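Local atomic coordinates of predicted zincin-like metalloprotease (Acidothermus cellulolyticus 11B, PDB entry 3E11), a protein that is of unknown function but is predicted to be a zinc-dependent metallopeptidase of the zincin type, and can bind calcium. Residues P43-L48 / I70-T75. Residues are numbered along the deposited sequence; the frame is centred on the assembly and turned at random.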
ATOM      1  N   PRO A  43       4.410 -11.694 -10.945  1.00 19.70           N
ATOM      2  CA  PRO A  43       2.981 -11.500 -11.284  1.00 19.81           C
ATOM      3  C   PRO A  43       1.973 -11.706 -10.134  1.00 19.42           C
ATOM      4  O   PRO A  43       0.822 -11.242 -10.217  1.00 19.71           O
ATOM      5  CB  PRO A  43       2.736 -12.544 -12.382  1.00 19.97           C
ATOM      6  CG  PRO A  43       3.777 -13.545 -12.215  1.00 19.62           C
ATOM      7  CD  PRO A  43       4.994 -12.799 -11.722  1.00 20.50           C
ATOM      8  N   GLU A  44       2.388 -12.408  -9.087  1.00 18.11           N
ATOM      9  CA  GLU A  44       1.499 -12.675  -7.956  1.00 17.43           C
ATOM     10  C   GLU A  44       1.310 -11.475  -6.987  1.00 15.98           C
ATOM     11  O   GLU A  44       0.424 -11.512  -6.138  1.00 16.12           O
ATOM     12  CB  GLU A  44       2.046 -13.863  -7.155  1.00 17.76           C
ATOM     13  N   LEU A  45       2.141 -10.440  -7.079  1.00 14.26           N
ATOM     14  CA  LEU A  45       2.132  -9.393  -6.040  1.00 13.08           C
ATOM     15  C   LEU A  45       1.051  -8.351  -6.260  1.00 11.66           C
ATOM     16  O   LEU A  45       0.860  -7.890  -7.392  1.00 11.18           O
ATOM     17  CB  LEU A  45       3.460  -8.647  -5.997  1.00 13.03           C
ATOM     18  CG  LEU A  45       4.732  -9.432  -5.690  1.00 15.09           C
ATOM     19  CD1 LEU A  45       5.899  -8.452  -5.607  1.00 14.42           C
ATOM     20  CD2 LEU A  45       4.573 -10.226  -4.406  1.00 16.00           C
ATOM     21  N   LEU A  46       0.410  -7.918  -5.164  1.00 10.10           N
ATOM     22  CA  LEU A  46      -0.457  -6.729  -5.165  1.00  9.90           C
ATOM     23  C   LEU A  46       0.279  -5.501  -4.621  1.00  8.97           C
ATOM     24  O   LEU A  46      -0.095  -4.373  -4.893  1.00  9.14           O
ATOM     25  CB  LEU A  46      -1.704  -6.956  -4.325  1.00 10.37           C
ATOM     26  CG  LEU A  46      -2.501  -8.235  -4.629  1.00 11.11           C
ATOM     27  CD1 LEU A  46      -3.769  -8.278  -3.787  1.00 13.00           C
ATOM     28  CD2 LEU A  46      -2.811  -8.309  -6.104  1.00 13.12           C
ATOM     29  N   GLY A  47       1.303  -5.756  -3.817  1.00  8.69           N
ATOM     30  CA  GLY A  47       2.081  -4.705  -3.223  1.00  9.27           C
ATOM     31  C   GLY A  47       3.441  -5.188  -2.790  1.00  9.44           C
ATOM     32  O   GLY A  47       3.701  -6.407  -2.792  1.00  8.24           O
ATOM     33  N   LEU A  48       4.307  -4.234  -2.428  1.00  9.33           N
ATOM     34  CA  LEU A  48       5.686  -4.564  -2.018  1.00  9.42           C
ATOM     35  C   LEU A  48       6.215  -3.481  -1.086  1.00  9.56           C
ATOM     36  O   LEU A  48       6.073  -2.306  -1.385  1.00  9.90           O
ATOM     37  CB  LEU A  48       6.591  -4.666  -3.256  1.00  9.23           C
ATOM     38  CG  LEU A  48       8.090  -4.846  -3.028  1.00 10.45           C
ATOM     39  CD1 LEU A  48       8.363  -6.176  -2.349  1.00 11.82           C
ATOM     40  CD2 LEU A  48       8.867  -4.719  -4.326  1.00  9.29           C
ATOM     41  N   ILE A  70       4.779  -0.085  -2.521  1.00  9.67           N
ATOM     42  CA  ILE A  70       4.367  -0.065  -3.927  1.00 10.01           C
ATOM     43  C   ILE A  70       3.053  -0.809  -4.044  1.00  9.56           C
ATOM     44  O   ILE A  70       2.899  -1.856  -3.427  1.00 10.09           O
ATOM     45  CB  ILE A  70       5.420  -0.699  -4.832  1.00 10.57           C
ATOM     46  CG1 ILE A  70       6.827  -0.134  -4.535  1.00 11.90           C
ATOM     47  CG2 ILE A  70       5.049  -0.480  -6.305  1.00 11.44           C
ATOM     48  CD1 ILE A  70       6.942   1.358  -4.644  1.00 13.46           C
ATOM     49  N   ILE A  71       2.108  -0.257  -4.813  1.00  8.93           N
ATOM     50  CA  ILE A  71       0.793  -0.874  -5.062  1.00  9.10           C
ATOM     51  C   ILE A  71       0.718  -1.093  -6.565  1.00  8.26           C
ATOM     52  O   ILE A  71       1.043  -0.194  -7.326  1.00  8.40           O
ATOM     53  CB  ILE A  71      -0.376   0.031  -4.576  1.00  8.91           C
ATOM     54  CG1 ILE A  71      -0.380   0.124  -3.053  1.00  9.72           C
ATOM     55  CG2 ILE A  71      -1.715  -0.465  -5.045  1.00 10.27           C
ATOM     56  CD1 ILE A  71      -0.627  -1.169  -2.308  1.00 11.30           C
ATOM     57  N   TYR A  72       0.362  -2.308  -6.982  1.00  8.70           N
ATOM     58  CA  TYR A  72       0.364  -2.705  -8.406  1.00  8.17           C
ATOM     59  C   TYR A  72      -1.040  -2.600  -8.978  1.00  8.37           C
ATOM     60  O   TYR A  72      -1.927  -3.372  -8.637  1.00  7.49           O
ATOM     61  CB  TYR A  72       0.947  -4.112  -8.575  1.00  8.19           C
ATOM     62  CG  TYR A  72       2.400  -4.125  -8.140  1.00  8.51           C
ATOM     63  CD1 TYR A  72       3.355  -3.416  -8.871  1.00 10.24           C
ATOM     64  CD2 TYR A  72       2.794  -4.731  -6.972  1.00  7.19           C
ATOM     65  CE1 TYR A  72       4.689  -3.384  -8.481  1.00 11.47           C
ATOM     66  CE2 TYR A  72       4.128  -4.700  -6.547  1.00 10.40           C
ATOM     67  CZ  TYR A  72       5.069  -4.019  -7.304  1.00 10.35           C
ATOM     68  OH  TYR A  72       6.380  -3.971  -6.913  1.00 11.63           O
ATOM     69  N   ARG A  73      -1.239  -1.624  -9.845  1.00  8.29           N
ATOM     70  CA  ARG A  73      -2.572  -1.310 -10.337  1.00  9.67           C
ATOM     71  C   ARG A  73      -3.178  -2.490 -11.111  1.00  9.38           C
ATOM     72  O   ARG A  73      -4.342  -2.836 -10.924  1.00  9.32           O
ATOM     73  CB  ARG A  73      -2.477  -0.052 -11.216  1.00 10.14           C
ATOM     74  CG  ARG A  73      -3.780   0.449 -11.784  1.00 13.14           C
ATOM     75  CD  ARG A  73      -3.643   1.867 -12.351  1.00 12.78           C
ATOM     76  NE  ARG A  73      -2.667   1.876 -13.421  1.00 15.78           N
ATOM     77  CZ  ARG A  73      -1.521   2.567 -13.427  1.00 18.03           C
ATOM     78  NH1 ARG A  73      -1.182   3.385 -12.428  1.00 19.81           N
ATOM     79  NH2 ARG A  73      -0.705   2.454 -14.472  1.00 19.21           N
ATOM     80  N   ASN A  74      -2.388  -3.117 -11.983  1.00  8.59           N
ATOM     81  CA  ASN A  74      -2.957  -4.187 -12.825  1.00  9.19           C
ATOM     82  C   ASN A  74      -3.465  -5.369 -11.987  1.00  8.95           C
ATOM     83  O   ASN A  74      -4.579  -5.885 -12.219  1.00 10.05           O
ATOM     84  CB  ASN A  74      -1.948  -4.657 -13.862  1.00  8.82           C
ATOM     85  CG  ASN A  74      -1.692  -3.635 -14.914  1.00  7.40           C
ATOM     86  OD1 ASN A  74      -2.336  -2.583 -14.946  1.00 11.97           O
ATOM     87  ND2 ASN A  74      -0.754  -3.921 -15.794  1.00 11.36           N
ATOM     88  N   THR A  75      -2.658  -5.801 -11.017  1.00  8.47           N
ATOM     89  CA  THR A  75      -2.937  -7.044 -10.297  1.00  8.73           C
ATOM     90  C   THR A  75      -4.081  -6.804  -9.319  1.00  8.22           C
ATOM     91  O   THR A  75      -4.913  -7.677  -9.130  1.00 10.05           O
ATOM     92  CB  THR A  75      -1.683  -7.635  -9.597  1.00  8.83           C
ATOM     93  OG1 THR A  75      -1.027  -6.607  -8.873  1.00  7.29           O
ATOM     94  CG2 THR A  75      -0.722  -8.205 -10.604  1.00 10.08           C
TER
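Antiparallel strand pairing joins Leu48 to Ile70 where the edge strand 47-50 meets the central strand 67-72 of the mixed sheet, and a side-chain bond from Thr75 carries the contact past the strand ends. Leu48 and Ile70 form a hydrogen-bonded pair, with Ile70 N giving the straighter bond to Leu48 O (2.8 Å) and Leu48 N returning one to Ile70 O. Gly47 faces Ile71 in the neighbouring non-hydrogen-bonded pair, its CA only 3.0 Å from Ile70 O in a CA-H...O contact. Tyr72 N then reaches Leu46 O nearly linearly (169° at the hydrogen), although it lies well above the carbonyl plane. Tyr72 is also the N-cap of helix 73-78, so the pairing runs up to the point where strand becomes helix. In this small zincin-like fold the sheet lies against helix 83-101, which bears an HExxH sequence, probably the metal-binding motif; Leu46 and Ile71 both touch that helix at Thr93. The Tyr72 ring, in contrast, lies along the 45-48 backbone, presenting its CD2-CE2 edge to Leu46 C and Gly47 N, while its OH sits 3.7 Å from Leu48 CD2. Within the first turn of the helix, Thr75 OG1 donates to a lone pair of Leu45 O (2.7 Å), in the carbonyl plane. With chi1 at 48°, OG1 sits between the backbone N and the carbonyl carbon, which turns the hydroxyl to Leu45 O and sets CG2 against Pro43 O, 3.4 Å away, while Leu46 CD2 packs against Thr75 CB.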